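Local coordinates for uncharacterized protein Rv2277c (Mycobacterium tuberculosis, PDB 5VUG) that probably hydrolyses phosphodiester bonds, as expected of a TIM-barrel domain of the glycerophosphodiester phosphodiesterase family, at residues A[75-78]-A[79-83]; A[213-217]-A[218-222]; A[233-236]-A[237-241]; A[257-260]-A[261-264]; A[274-277]-A[278-281]. One frame throughout, in Å; residues are numbered along the deposited sequence.

In the fold
The five contacts are local, each made within one continuous stretch, and they follow one another along the chain without nesting or crossing. Interaction 1 closes the first turn of the short helix 77-80, far from the others at the surface. Interaction 2 closes the hairpin of strands 208-215 and 220-227, which meets the second subunit. Interaction 3 forms the last turns of helix 232-239, and interaction 4 ends helix 254-263, which links barrel strands 245-249 and 267-270. These two touch through Val-235 and Arg-239 on one side and Ile-263 and Gly-264 on the other. Interaction 5 finishes the chain and meets interaction 4 through Trp-279 and Tyr-257.

Interaction 1. Residues A[75-78]-A[79-83]; sequences KTVQ and QLQQL
Leu-80 N donates to Thr-76 O, four residues back, at 2.9 Å, and Gln-81 N repeats the pattern with Val-77 O, winding the short helix 77-80. Its start is a capping box: Thr-76, at the N-cap, and Gln-79 each accept the other's backbone N-H with a side-chain oxygen. Thr-76 OG1 takes Gln-79 N at 3.1 Å in a fairly straight bond (160° at the hydrogen). In return Gln-79 OE1 takes Thr-76 N at 3.0 Å, the donor standing 34° from the plane of the amide. The threonine hydroxyl is placed for this by its first torsion (chi1 64°), which sets OG1 between the backbone N and the carbonyl carbon. Gln-79 stretches out beyond CG, and its OE1 also comes within 3.3 Å of Lys-75 CA. Val-77 N donates to Asp-51 OD1, and Lys-75 is backbone-bonded to Ser-50, which ties the start of the helix to that loop. Side-chain packing adds to this. Lys-75 CB rests on Leu-80 CG at 3.9 Å, while further out the lysine and Leu-83 side chains cross at about a right angle, CD and CE near Leu-83 CD1, before the lysine bends and carries NZ away. Val-77 and Gln-81 run side by side, CG2 of the valine against OE1 of the glutamine. One water donates both to Gln-78 O, at 2.7 Å, and to Gln-82 OE1, at 3.0 Å.

Interaction 2. Residues A[213-217]-A[218-222]; sequences TEEFT and LGSGI
Gly-221 O accepts from Glu-214 N at 2.9 Å and also receives a weaker CA-H...O contact from Thr-213 CA at 3.3 Å. Glu-214 and Gly-221 are bonded in the other direction too, Gly-221 N to Glu-214 O at 2.8 Å and nearly straight (167° at the hydrogen). They are thus a hydrogen-bonded antiparallel pair, with the non-hydrogen-bonded pairs Thr-213 with Ile-222 and Glu-215 with Ser-220 before and after it. The two strands form a beta hairpin, whose end is closed by Phe-216 N donating to Gly-219 O at 3.0 Å, with Thr-217 and Leu-218 at the tip. Gly-219 has a positive phi (88°), a backbone shape suited to glycine. On one face Thr-213 and Ile-222 lie side by side, the threonine OG1 4.0 Å from Ile-222 CG1. Next to them the carboxylate of Glu-215, brought back by a bend at chi2 (-68°), approaches Ser-220, with OE1 3.6 Å from CB. On the other face the Phe-216 ring leans obliquely on the backbone, CE2 lying 3.5 Å from Gly-221 N, where the glycine has no side chain to interfere. The carboxylate of Glu-214 forms salt bridges with Arg-208, Arg-180 and Arg-176 of the second subunit, and Thr-213 pairs with a strand of that subunit, so the sheet continues across the interface.

Interaction 3. Residues A[233-236]-A[237-241]; sequences ASVD and CFRSQ
Cys-237 N donates to Ala-233 O at 3.0 Å in the backbone, and Phe-238, Arg-239 and Ser-240 continue the i to i+4 pattern. Asp-236 O, near the end, is gripped twice, by Ser-240 N at 2.9 Å and weakly by Arg-239 N. Ser-240 is the first residue to leave helical angles.

Among the side chains, Val-235 and Arg-239 lie alongside each other and point the same way. Val-235 CG1 meets the guanidinium at its edge and in its plane, 3.3 Å from NE. A bend at chi3 (-72°) turns the arginine head toward the valine. Its NE also has a long, weak ion pair with Asp-266. The Phe-238 ring turns an edge to the backbone, with CD1 3.2 Å from Ser-234 O, while Trp-230 packs edge-to-face with it and Arg-182 makes a cation-pi contact. Asp-236 OD2 comes to 3.7 Å from Ser-240 CB.

The covalent tie is Cys-237: its SG, anti to the backbone N (chi1 159°), forms a disulfide with Cys-192. The whole is an alpha helix just before strand 245-249 of the TIM barrel, packed against helix 176-189 and joined by the disulfide to Cys-192, just after that helix.

Interaction 4. Residues A[257-260]-A[261-264]; sequences YRLA and HKIG
Tyr-257 and His-261 both set CG opposite the backbone N (chi1 180° and -164°), so that one helical turn apart their side chains run side by side in the same direction. The tyrosine OH meets the imidazole at its edge and in its plane, 3.5 Å from His-261 CD2. The two rings stand obliquely, centroids 5.8 Å apart and planes at 62°. The neighbouring ring atom, His-261 NE2, is hydrogen-bonded to Asp-10 OD1, which helps fix the turn of the imidazole. Along the backbone, His-261 N donates to Tyr-257 O at 2.9 Å, followed by the corresponding bonds of Lys-262 and Ile-263. These belong to helix 254-263, the crossover helix of a beta-alpha-beta unit between strands 245-249 and 267-270. Further round the helix, Leu-259 CD1 packs on Ile-263 CG2 at 3.9 Å and lies 4.2 Å from Lys-262 CE, reached by a bend in the lysine chain. Ile-263 CG1 comes to 3.3 Å from Leu-259 O, and the isoleucine side chain also touches Trp-230. At the C-terminal end the chain closes in a Schellman motif: Gly-264, with positive phi, turns its N back to His-261 O at 3.2 Å and, weakly, to Ala-260 O at 3.0 Å.

Interaction 5. Residues A[274-277]-A[278-281]; sequences LAAQ and QWRH
Ala-276 and Trp-279 carry a local CH-pi and apolar contact where the chain turns after helix 273-277 and runs out at its C terminus. Ala-276 CA lies over one face of the indole, 4.1 Å from the centroid of the six-membered ring, while its CB touches Trp-279 CE3 at 3.9 Å. Trp-279 also stacks on Tyr-257 of helix 254-263 and touches Val-270 of strand 267-270, so the turn is packed against the barrel. The backbone is held by three consecutive bonds between residues three apart. Gln-278 N donates to Ala-275 O at 3.1 Å, Trp-279 N to Ala-276 O at 2.9 Å and Arg-280 N to Gln-277 O, each donor standing well above the carbonyl plane. Gln-277 O also accepts from a water, at 2.9 Å, which in turn hydrogen-bonds His-281 ND1. Gln-278, bent at chi2 (-61°), brings OE1 to His-281 NE2, which donates to it at 3.0 Å from above the amide plane, and Gln-278 CA lies over a face of the imidazole. Arg-280 NE forms a salt bridge with Asp-10 OD2. Because both ring nitrogens of His-281 have partners, one direct and one through water, the imidazole is probably restrained in its rotation, though crystal contacts may contribute.

Interaction 1. Residues A[75-78]-A[79-83]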
loop_
_atom_site.group_PDB
_atom_site.type_symbol
_atom_site.label_atom_id
_atom_site.label_comp_id
_atom_site.label_asym_id
_atom_site.label_seq_id
_atom_site.Cartn_x
_atom_site.Cartn_y
_atom_site.Cartn_z
ATOM N N LYS A 75 8.586 -38.318 -5.517
ATOM C CA LYS A 75 9.323 -39.393 -4.869
ATOM C C LYS A 75 8.494 -39.993 -3.742
ATOM O O LYS A 75 7.695 -39.307 -3.102
ATOM C CB LYS A 75 10.662 -38.893 -4.296
ATOM C CG LYS A 75 11.607 -38.286 -5.340
ATOM C CD LYS A 75 13.028 -38.195 -4.800
ATOM C CE LYS A 75 13.973 -37.513 -5.794
ATOM N NZ LYS A 75 14.074 -38.211 -7.113
ATOM N N THR A 76 8.695 -41.287 -3.508
ATOM C CA THR A 76 8.102 -41.952 -2.359
ATOM C C THR A 76 8.831 -41.520 -1.093
ATOM O O THR A 76 9.939 -40.981 -1.142
ATOM C CB THR A 76 8.277 -43.461 -2.496
ATOM O OG1 THR A 76 9.678 -43.762 -2.467
ATOM C CG2 THR A 76 7.695 -43.954 -3.806
ATOM N N VAL A 77 8.201 -41.767 0.059
ATOM C CA VAL A 77 8.843 -41.406 1.319
ATOM C C VAL A 77 10.151 -42.173 1.496
ATOM O O VAL A 77 11.133 -41.638 2.022
ATOM C CB VAL A 77 7.875 -41.581 2.508
ATOM C CG1 VAL A 77 7.542 -43.043 2.722
ATOM C CG2 VAL A 77 8.474 -40.970 3.780
ATOM N N GLN A 78 10.192 -43.433 1.059
ATOM C CA GLN A 78 11.430 -44.197 1.172
ATOM C C GLN A 78 12.551 -43.535 0.381
ATOM O O GLN A 78 13.688 -43.439 0.858
ATOM C CB GLN A 78 11.207 -45.641 0.722
ATOM C CG GLN A 78 12.433 -46.529 0.882
ATOM C CD GLN A 78 12.141 -47.994 0.598
ATOM O OE1 GLN A 78 10.986 -48.422 0.593
ATOM N NE2 GLN A 78 13.192 -48.772 0.362
ATOM N N GLN A 79 12.236 -43.027 -0.813
ATOM C CA GLN A 79 13.228 -42.312 -1.611
ATOM C C GLN A 79 13.631 -40.990 -0.968
ATOM O O GLN A 79 14.816 -40.634 -0.971
ATOM C CB GLN A 79 12.686 -42.080 -3.019
ATOM C CG GLN A 79 12.514 -43.376 -3.793
ATOM C CD GLN A 79 11.729 -43.212 -5.070
ATOM O OE1 GLN A 79 10.929 -42.291 -5.214
ATOM N NE2 GLN A 79 11.960 -44.113 -6.014
ATOM N N LEU A 80 12.661 -40.243 -0.428
ATOM C CA LEU A 80 12.959 -38.948 0.176
ATOM C C LEU A 80 13.858 -39.099 1.390
ATOM O O LEU A 80 14.761 -38.283 1.607
ATOM C CB LEU A 80 11.660 -38.246 0.575
ATOM C CG LEU A 80 10.801 -37.787 -0.602
ATOM C CD1 LEU A 80 9.358 -37.569 -0.175
ATOM C CD2 LEU A 80 11.383 -36.526 -1.188
ATOM N N GLN A 81 13.619 -40.129 2.205
ATOM C CA GLN A 81 14.401 -40.305 3.423
ATOM C C GLN A 81 15.832 -40.747 3.146
ATOM O O GLN A 81 16.657 -40.746 4.070
ATOM C CB GLN A 81 13.694 -41.266 4.381
ATOM C CG GLN A 81 12.428 -40.690 4.994
ATOM C CD GLN A 81 11.799 -41.627 6.008
ATOM O OE1 GLN A 81 11.187 -42.634 5.645
ATOM N NE2 GLN A 81 11.957 -41.308 7.286
ATOM N N GLN A 82 16.149 -41.113 1.907
ATOM C CA GLN A 82 17.528 -41.362 1.519
ATOM C C GLN A 82 18.272 -40.097 1.106
ATOM O O GLN A 82 19.504 -40.134 0.998
ATOM C CB GLN A 82 17.581 -42.397 0.390
ATOM C CG GLN A 82 17.139 -43.783 0.818
ATOM C CD GLN A 82 18.032 -44.363 1.895
ATOM O OE1 GLN A 82 17.587 -44.627 3.014
ATOM N NE2 GLN A 82 19.303 -44.557 1.565
ATOM N N LEU A 83 17.570 -38.983 0.889
ATOM C CA LEU A 83 18.219 -37.749 0.465
ATOM C C LEU A 83 18.803 -37.011 1.660
ATOM O O LEU A 83 18.229 -37.010 2.754
ATOM C CB LEU A 83 17.236 -36.837 -0.274
ATOM C CG LEU A 83 16.605 -37.436 -1.533
ATOM C CD1 LEU A 83 15.577 -36.459 -2.134
ATOM C CD2 LEU A 83 17.680 -37.808 -2.553
HETATM O O HOH W 1 14.598 -44.615 3.153
#

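Interaction 2. Residues A[213-217]-A[218-222]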
loop_
_atom_site.group_PDB
_atom_site.type_symbol
_atom_site.label_atom_id
_atom_site.label_comp_id
_atom_site.label_asym_id
_atom_site.label_seq_id
_atom_site.Cartn_x
_atom_site.Cartn_y
_atom_site.Cartn_z
ATOM N N THR A 213 -0.522 0.759 -5.489
ATOM C CA THR A 213 -0.969 1.217 -6.798
ATOM C C THR A 213 -2.241 2.041 -6.652
ATOM O O THR A 213 -3.183 1.613 -5.982
ATOM C CB THR A 213 -1.246 0.030 -7.726
ATOM O OG1 THR A 213 -0.095 -0.820 -7.782
ATOM C CG2 THR A 213 -1.571 0.524 -9.129
ATOM N N GLU A 214 -2.266 3.211 -7.288
ATOM C CA GLU A 214 -3.480 3.999 -7.451
ATOM C C GLU A 214 -3.814 4.090 -8.936
ATOM O O GLU A 214 -2.920 4.102 -9.787
ATOM C CB GLU A 214 -3.341 5.407 -6.844
ATOM C CG GLU A 214 -2.299 6.295 -7.515
ATOM C CD GLU A 214 -2.392 7.749 -7.073
ATOM O OE1 GLU A 214 -3.502 8.207 -6.734
ATOM O OE2 GLU A 214 -1.356 8.449 -7.081
ATOM N N GLU A 215 -5.107 4.144 -9.249
ATOM C CA GLU A 215 -5.582 4.160 -10.627
ATOM C C GLU A 215 -6.072 5.550 -11.010
ATOM O O GLU A 215 -6.741 6.221 -10.218
ATOM C CB GLU A 215 -6.717 3.155 -10.809
ATOM C CG GLU A 215 -6.289 1.714 -10.614
ATOM C CD GLU A 215 -5.350 1.231 -11.710
ATOM O OE1 GLU A 215 -5.376 1.815 -12.820
ATOM O OE2 GLU A 215 -4.587 0.270 -11.458
ATOM N N PHE A 216 -5.742 5.974 -12.232
ATOM C CA PHE A 216 -6.220 7.231 -12.801
ATOM C C PHE A 216 -7.214 6.950 -13.923
ATOM O O PHE A 216 -7.516 5.795 -14.247
ATOM C CB PHE A 216 -5.056 8.072 -13.329
ATOM C CG PHE A 216 -3.996 8.346 -12.306
ATOM C CD1 PHE A 216 -4.304 9.027 -11.139
ATOM C CD2 PHE A 216 -2.689 7.928 -12.513
ATOM C CE1 PHE A 216 -3.333 9.279 -10.192
ATOM C CE2 PHE A 216 -1.707 8.180 -11.564
ATOM C CZ PHE A 216 -2.034 8.856 -10.401
ATOM N N THR A 217 -7.728 8.033 -14.519
ATOM C CA THR A 217 -8.573 7.895 -15.703
ATOM C C THR A 217 -7.865 7.061 -16.757
ATOM O O THR A 217 -8.401 6.061 -17.246
ATOM C CB THR A 217 -8.909 9.272 -16.282
ATOM O OG1 THR A 217 -9.062 10.230 -15.226
ATOM C CG2 THR A 217 -10.197 9.196 -17.092
ATOM N N LEU A 218 -6.648 7.462 -17.105
ATOM C CA LEU A 218 -5.768 6.700 -17.977
ATOM C C LEU A 218 -4.480 6.443 -17.209
ATOM O O LEU A 218 -3.838 7.386 -16.733
ATOM C CB LEU A 218 -5.479 7.488 -19.256
ATOM C CG LEU A 218 -6.717 7.869 -20.068
ATOM C CD1 LEU A 218 -6.371 8.872 -21.161
ATOM C CD2 LEU A 218 -7.348 6.624 -20.663
ATOM N N GLY A 219 -4.121 5.178 -17.066
ATOM C CA GLY A 219 -2.883 4.829 -16.407
ATOM C C GLY A 219 -3.024 4.686 -14.905
ATOM O O GLY A 219 -4.117 4.657 -14.329
ATOM N N SER A 220 -1.868 4.597 -14.258
ATOM C CA SER A 220 -1.828 4.350 -12.828
ATOM C C SER A 220 -0.540 4.924 -12.264
ATOM O O SER A 220 0.355 5.345 -13.000
ATOM C CB SER A 220 -1.935 2.853 -12.512
ATOM O OG SER A 220 -0.860 2.142 -13.096
ATOM N N GLY A 221 -0.468 4.946 -10.944
ATOM C CA GLY A 221 0.746 5.339 -10.247
ATOM C C GLY A 221 1.116 4.272 -9.240
ATOM O O GLY A 221 0.255 3.740 -8.543
ATOM N N ILE A 222 2.409 3.958 -9.175
ATOM C CA ILE A 222 2.910 2.863 -8.350
ATOM C C ILE A 222 4.043 3.367 -7.466
ATOM O O ILE A 222 4.912 4.123 -7.921
ATOM C CB ILE A 222 3.396 1.672 -9.208
ATOM C CG1 ILE A 222 2.313 1.223 -10.192
ATOM C CG2 ILE A 222 3.799 0.502 -8.313
ATOM C CD1 ILE A 222 2.851 0.440 -11.386
#

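Interaction 3. Residues A[233-236]-A[237-241]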
loop_
_atom_site.group_PDB
_atom_site.type_symbol
_atom_site.label_atom_id
_atom_site.label_comp_id
_atom_site.label_asym_id
_atom_site.label_seq_id
_atom_site.Cartn_x
_atom_site.Cartn_y
_atom_site.Cartn_z
ATOM N N ALA A 233 -0.679 0.006 18.385
ATOM C CA ALA A 233 -2.074 0.135 17.972
ATOM C C ALA A 233 -2.558 -1.097 17.217
ATOM O O ALA A 233 -3.668 -1.582 17.462
ATOM C CB ALA A 233 -2.264 1.394 17.129
ATOM N N SER A 234 -1.752 -1.614 16.290
ATOM C CA SER A 234 -2.216 -2.764 15.523
ATOM C C SER A 234 -2.228 -4.038 16.359
ATOM O O SER A 234 -3.116 -4.878 16.180
ATOM C CB SER A 234 -1.430 -2.923 14.218
ATOM O OG SER A 234 -0.074 -3.231 14.447
ATOM N N VAL A 235 -1.277 -4.200 17.283
ATOM C CA VAL A 235 -1.334 -5.351 18.186
ATOM C C VAL A 235 -2.618 -5.309 19.007
ATOM O O VAL A 235 -3.336 -6.309 19.127
ATOM C CB VAL A 235 -0.079 -5.420 19.076
ATOM C CG1 VAL A 235 -0.250 -6.488 20.150
ATOM C CG2 VAL A 235 1.151 -5.715 18.233
ATOM N N ASP A 236 -2.937 -4.138 19.565
ATOM C CA ASP A 236 -4.160 -3.998 20.349
ATOM C C ASP A 236 -5.400 -4.286 19.514
ATOM O O ASP A 236 -6.355 -4.904 20.002
ATOM C CB ASP A 236 -4.241 -2.604 20.965
ATOM C CG ASP A 236 -5.595 -2.334 21.619
ATOM O OD1 ASP A 236 -6.520 -1.836 20.931
ATOM O OD2 ASP A 236 -5.742 -2.642 22.821
ATOM N N CYS A 237 -5.423 -3.821 18.262
ATOM C CA CYS A 237 -6.538 -4.143 17.372
ATOM C C CYS A 237 -6.725 -5.655 17.243
ATOM O O CYS A 237 -7.846 -6.168 17.364
ATOM C CB CYS A 237 -6.325 -3.487 16.004
ATOM S SG CYS A 237 -7.249 -4.227 14.630
ATOM N N PHE A 238 -5.632 -6.391 17.017
ATOM C CA PHE A 238 -5.742 -7.841 16.860
ATOM C C PHE A 238 -6.186 -8.518 18.153
ATOM O O PHE A 238 -7.032 -9.422 18.128
ATOM C CB PHE A 238 -4.405 -8.433 16.400
ATOM C CG PHE A 238 -4.205 -8.416 14.905
ATOM C CD1 PHE A 238 -4.080 -7.216 14.217
ATOM C CD2 PHE A 238 -4.130 -9.604 14.187
ATOM C CE1 PHE A 238 -3.888 -7.209 12.838
ATOM C CE2 PHE A 238 -3.936 -9.607 12.814
ATOM C CZ PHE A 238 -3.820 -8.411 12.138
ATOM N N ARG A 239 -5.650 -8.084 19.294
ATOM C CA ARG A 239 -5.709 -8.893 20.503
ATOM C C ARG A 239 -6.787 -8.497 21.498
ATOM O O ARG A 239 -7.184 -9.339 22.314
ATOM C CB ARG A 239 -4.356 -8.873 21.215
ATOM C CG ARG A 239 -3.313 -9.693 20.495
ATOM C CD ARG A 239 -2.281 -10.162 21.473
ATOM N NE ARG A 239 -1.446 -9.051 21.891
ATOM C CZ ARG A 239 -0.902 -8.944 23.094
ATOM N NH1 ARG A 239 -0.146 -7.894 23.386
ATOM N NH2 ARG A 239 -1.133 -9.881 24.005
ATOM N N SER A 240 -7.260 -7.256 21.474
ATOM C CA SER A 240 -8.119 -6.778 22.550
ATOM C C SER A 240 -9.466 -7.487 22.513
ATOM O O SER A 240 -10.181 -7.429 21.505
ATOM C CB SER A 240 -8.308 -5.268 22.448
ATOM O OG SER A 240 -9.118 -4.813 23.512
ATOM N N GLN A 241 -9.807 -8.157 23.615
ATOM C CA GLN A 241 -11.089 -8.836 23.794
ATOM C C GLN A 241 -11.329 -9.931 22.761
ATOM O O GLN A 241 -12.475 -10.312 22.513
ATOM C CB GLN A 241 -12.266 -7.850 23.829
ATOM C CG GLN A 241 -12.115 -6.747 24.863
ATOM C CD GLN A 241 -11.842 -7.288 26.253
ATOM O OE1 GLN A 241 -12.543 -8.177 26.737
ATOM N NE2 GLN A 241 -10.808 -6.758 26.902
#

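Interaction 4. Residues A[257-260]-A[261-264]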
loop_
_atom_site.group_PDB
_atom_site.type_symbol
_atom_site.label_atom_id
_atom_site.label_comp_id
_atom_site.label_asym_id
_atom_site.label_seq_id
_atom_site.Cartn_x
_atom_site.Cartn_y
_atom_site.Cartn_z
ATOM N N TYR A 257 13.879 -7.699 17.884
ATOM C CA TYR A 257 13.401 -8.279 19.136
ATOM C C TYR A 257 12.893 -7.207 20.091
ATOM O O TYR A 257 11.832 -7.369 20.702
ATOM C CB TYR A 257 14.486 -9.126 19.800
ATOM C CG TYR A 257 14.009 -9.727 21.102
ATOM C CD1 TYR A 257 13.122 -10.807 21.111
ATOM C CD2 TYR A 257 14.409 -9.194 22.322
ATOM C CE1 TYR A 257 12.661 -11.344 22.302
ATOM C CE2 TYR A 257 13.965 -9.721 23.509
ATOM C CZ TYR A 257 13.096 -10.793 23.500
ATOM O OH TYR A 257 12.671 -11.302 24.698
ATOM N N ARG A 258 13.626 -6.097 20.224
ATOM C CA ARG A 258 13.194 -5.036 21.127
ATOM C C ARG A 258 11.842 -4.470 20.724
ATOM O O ARG A 258 10.996 -4.193 21.587
ATOM C CB ARG A 258 14.241 -3.929 21.167
ATOM C CG ARG A 258 15.488 -4.367 21.877
ATOM C CD ARG A 258 16.588 -3.331 21.796
ATOM N NE ARG A 258 17.801 -3.871 22.387
ATOM C CZ ARG A 258 19.015 -3.364 22.216
ATOM N NH1 ARG A 258 19.187 -2.286 21.465
ATOM N NH2 ARG A 258 20.056 -3.941 22.804
ATOM N N LEU A 259 11.618 -4.284 19.421
ATOM C CA LEU A 259 10.314 -3.811 18.965
ATOM C C LEU A 259 9.215 -4.801 19.339
ATOM O O LEU A 259 8.195 -4.416 19.924
ATOM C CB LEU A 259 10.344 -3.549 17.458
ATOM C CG LEU A 259 9.011 -3.210 16.788
ATOM C CD1 LEU A 259 8.406 -1.924 17.358
ATOM C CD2 LEU A 259 9.209 -3.090 15.292
ATOM N N ALA A 260 9.421 -6.087 19.028
ATOM C CA ALA A 260 8.423 -7.115 19.331
ATOM C C ALA A 260 8.112 -7.166 20.820
ATOM O O ALA A 260 6.950 -7.310 21.223
ATOM C CB ALA A 260 8.945 -8.480 18.879
ATOM N N HIS A 261 9.149 -7.062 21.651
ATOM C CA HIS A 261 8.964 -7.083 23.094
ATOM C C HIS A 261 8.182 -5.861 23.567
ATOM O O HIS A 261 7.254 -5.979 24.379
ATOM C CB HIS A 261 10.337 -7.130 23.757
ATOM C CG HIS A 261 10.298 -7.537 25.191
ATOM N ND1 HIS A 261 9.807 -6.716 26.183
ATOM C CD2 HIS A 261 10.681 -8.683 25.800
ATOM C CE1 HIS A 261 9.899 -7.338 27.344
ATOM N NE2 HIS A 261 10.427 -8.532 27.139
ATOM N N LYS A 262 8.553 -4.677 23.073
ATOM C CA LYS A 262 7.914 -3.438 23.514
ATOM C C LYS A 262 6.430 -3.434 23.181
ATOM O O LYS A 262 5.602 -2.981 23.983
ATOM C CB LYS A 262 8.601 -2.241 22.859
ATOM C CG LYS A 262 7.949 -0.891 23.185
ATOM C CD LYS A 262 8.628 0.268 22.446
ATOM C CE LYS A 262 8.367 0.215 20.940
ATOM N NZ LYS A 262 9.028 1.337 20.189
ATOM N N ILE A 263 6.071 -3.927 21.996
ATOM C CA ILE A 263 4.671 -3.897 21.577
ATOM C C ILE A 263 3.892 -5.129 22.016
ATOM O O ILE A 263 2.669 -5.175 21.818
ATOM C CB ILE A 263 4.517 -3.621 20.068
ATOM C CG1 ILE A 263 5.007 -4.815 19.234
ATOM C CG2 ILE A 263 5.268 -2.353 19.693
ATOM C CD1 ILE A 263 4.943 -4.577 17.730
ATOM N N GLY A 264 4.551 -6.121 22.602
ATOM C CA GLY A 264 3.836 -7.258 23.146
ATOM C C GLY A 264 3.416 -8.317 22.148
ATOM O O GLY A 264 2.363 -8.939 22.329
#

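Interaction 5. Residues A[274-277]-A[278-281]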
loop_
_atom_site.group_PDB
_atom_site.type_symbol
_atom_site.label_atom_id
_atom_site.label_comp_id
_atom_site.label_asym_id
_atom_site.label_seq_id
_atom_site.Cartn_x
_atom_site.Cartn_y
_atom_site.Cartn_z
ATOM N N LEU A 274 20.056 -20.010 18.533
ATOM C CA LEU A 274 21.244 -19.735 19.335
ATOM C C LEU A 274 21.428 -18.239 19.570
ATOM O O LEU A 274 21.725 -17.813 20.696
ATOM C CB LEU A 274 22.482 -20.363 18.686
ATOM C CG LEU A 274 22.567 -21.884 18.845
ATOM C CD1 LEU A 274 23.621 -22.494 17.916
ATOM C CD2 LEU A 274 22.857 -22.246 20.306
ATOM N N ALA A 275 21.255 -17.420 18.525
ATOM C CA ALA A 275 21.327 -15.973 18.709
ATOM C C ALA A 275 20.210 -15.481 19.617
ATOM O O ALA A 275 20.421 -14.589 20.449
ATOM C CB ALA A 275 21.258 -15.266 17.357
ATOM N N ALA A 276 19.016 -16.069 19.482
ATOM C CA ALA A 276 17.862 -15.620 20.256
ATOM C C ALA A 276 18.033 -15.895 21.745
ATOM O O ALA A 276 17.495 -15.147 22.570
ATOM C CB ALA A 276 16.578 -16.263 19.727
ATOM N N GLN A 277 18.776 -16.951 22.099
ATOM C CA GLN A 277 19.113 -17.208 23.499
ATOM C C GLN A 277 19.691 -15.970 24.168
ATOM O O GLN A 277 19.390 -15.690 25.332
ATOM C CB GLN A 277 20.149 -18.329 23.598
ATOM C CG GLN A 277 19.609 -19.729 23.615
ATOM C CD GLN A 277 20.686 -20.741 23.968
ATOM O OE1 GLN A 277 21.845 -20.592 23.577
ATOM N NE2 GLN A 277 20.312 -21.766 24.724
ATOM N N GLN A 278 20.535 -15.221 23.449
ATOM C CA GLN A 278 21.174 -14.043 24.022
ATOM C C GLN A 278 20.188 -12.921 24.308
ATOM O O GLN A 278 20.514 -12.011 25.078
ATOM C CB GLN A 278 22.275 -13.533 23.092
ATOM C CG GLN A 278 23.293 -14.593 22.738
ATOM C CD GLN A 278 24.008 -15.127 23.957
ATOM O OE1 GLN A 278 24.480 -14.358 24.796
ATOM N NE2 GLN A 278 24.080 -16.449 24.072
ATOM N N TRP A 279 19.002 -12.957 23.706
ATOM C CA TRP A 279 18.006 -11.923 23.939
ATOM C C TRP A 279 17.266 -12.117 25.250
ATOM O O TRP A 279 16.542 -11.210 25.681
ATOM C CB TRP A 279 16.993 -11.926 22.799
ATOM C CG TRP A 279 17.578 -11.589 21.469
ATOM C CD1 TRP A 279 18.770 -10.965 21.217
ATOM C CD2 TRP A 279 16.989 -11.862 20.197
ATOM N NE1 TRP A 279 18.951 -10.832 19.860
ATOM C CE2 TRP A 279 17.870 -11.375 19.213
ATOM C CE3 TRP A 279 15.800 -12.475 19.796
ATOM C CZ2 TRP A 279 17.596 -11.480 17.849
ATOM C CZ3 TRP A 279 15.522 -12.572 18.446
ATOM C CH2 TRP A 279 16.419 -12.081 17.486
ATOM N N ARG A 280 17.440 -13.266 25.897
ATOM C CA ARG A 280 16.735 -13.580 27.127
ATOM C C ARG A 280 17.657 -13.618 28.339
ATOM O O ARG A 280 17.227 -14.033 29.418
ATOM C CB ARG A 280 15.938 -14.875 26.961
ATOM C CG ARG A 280 14.977 -14.830 25.767
ATOM C CD ARG A 280 13.897 -15.897 25.868
ATOM N NE ARG A 280 12.972 -15.610 26.961
ATOM C CZ ARG A 280 12.229 -16.526 27.579
ATOM N NH1 ARG A 280 11.420 -16.166 28.569
ATOM N NH2 ARG A 280 12.300 -17.802 27.213
ATOM N N HIS A 281 18.906 -13.174 28.192
ATOM C CA HIS A 281 19.795 -12.965 29.342
ATOM C C HIS A 281 20.833 -11.891 29.027
ATOM O O HIS A 281 21.717 -11.575 29.833
ATOM C CB HIS A 281 20.483 -14.266 29.756
ATOM C CG HIS A 281 21.384 -14.840 28.706
ATOM N ND1 HIS A 281 21.169 -16.079 28.141
ATOM C CD2 HIS A 281 22.504 -14.349 28.121
ATOM C CE1 HIS A 281 22.119 -16.328 27.258
ATOM N NE2 HIS A 281 22.939 -15.293 27.223
ATOM O OXT HIS A 281 20.813 -11.313 27.941
HETATM O O HOH W 2 18.698 -17.431 27.519
#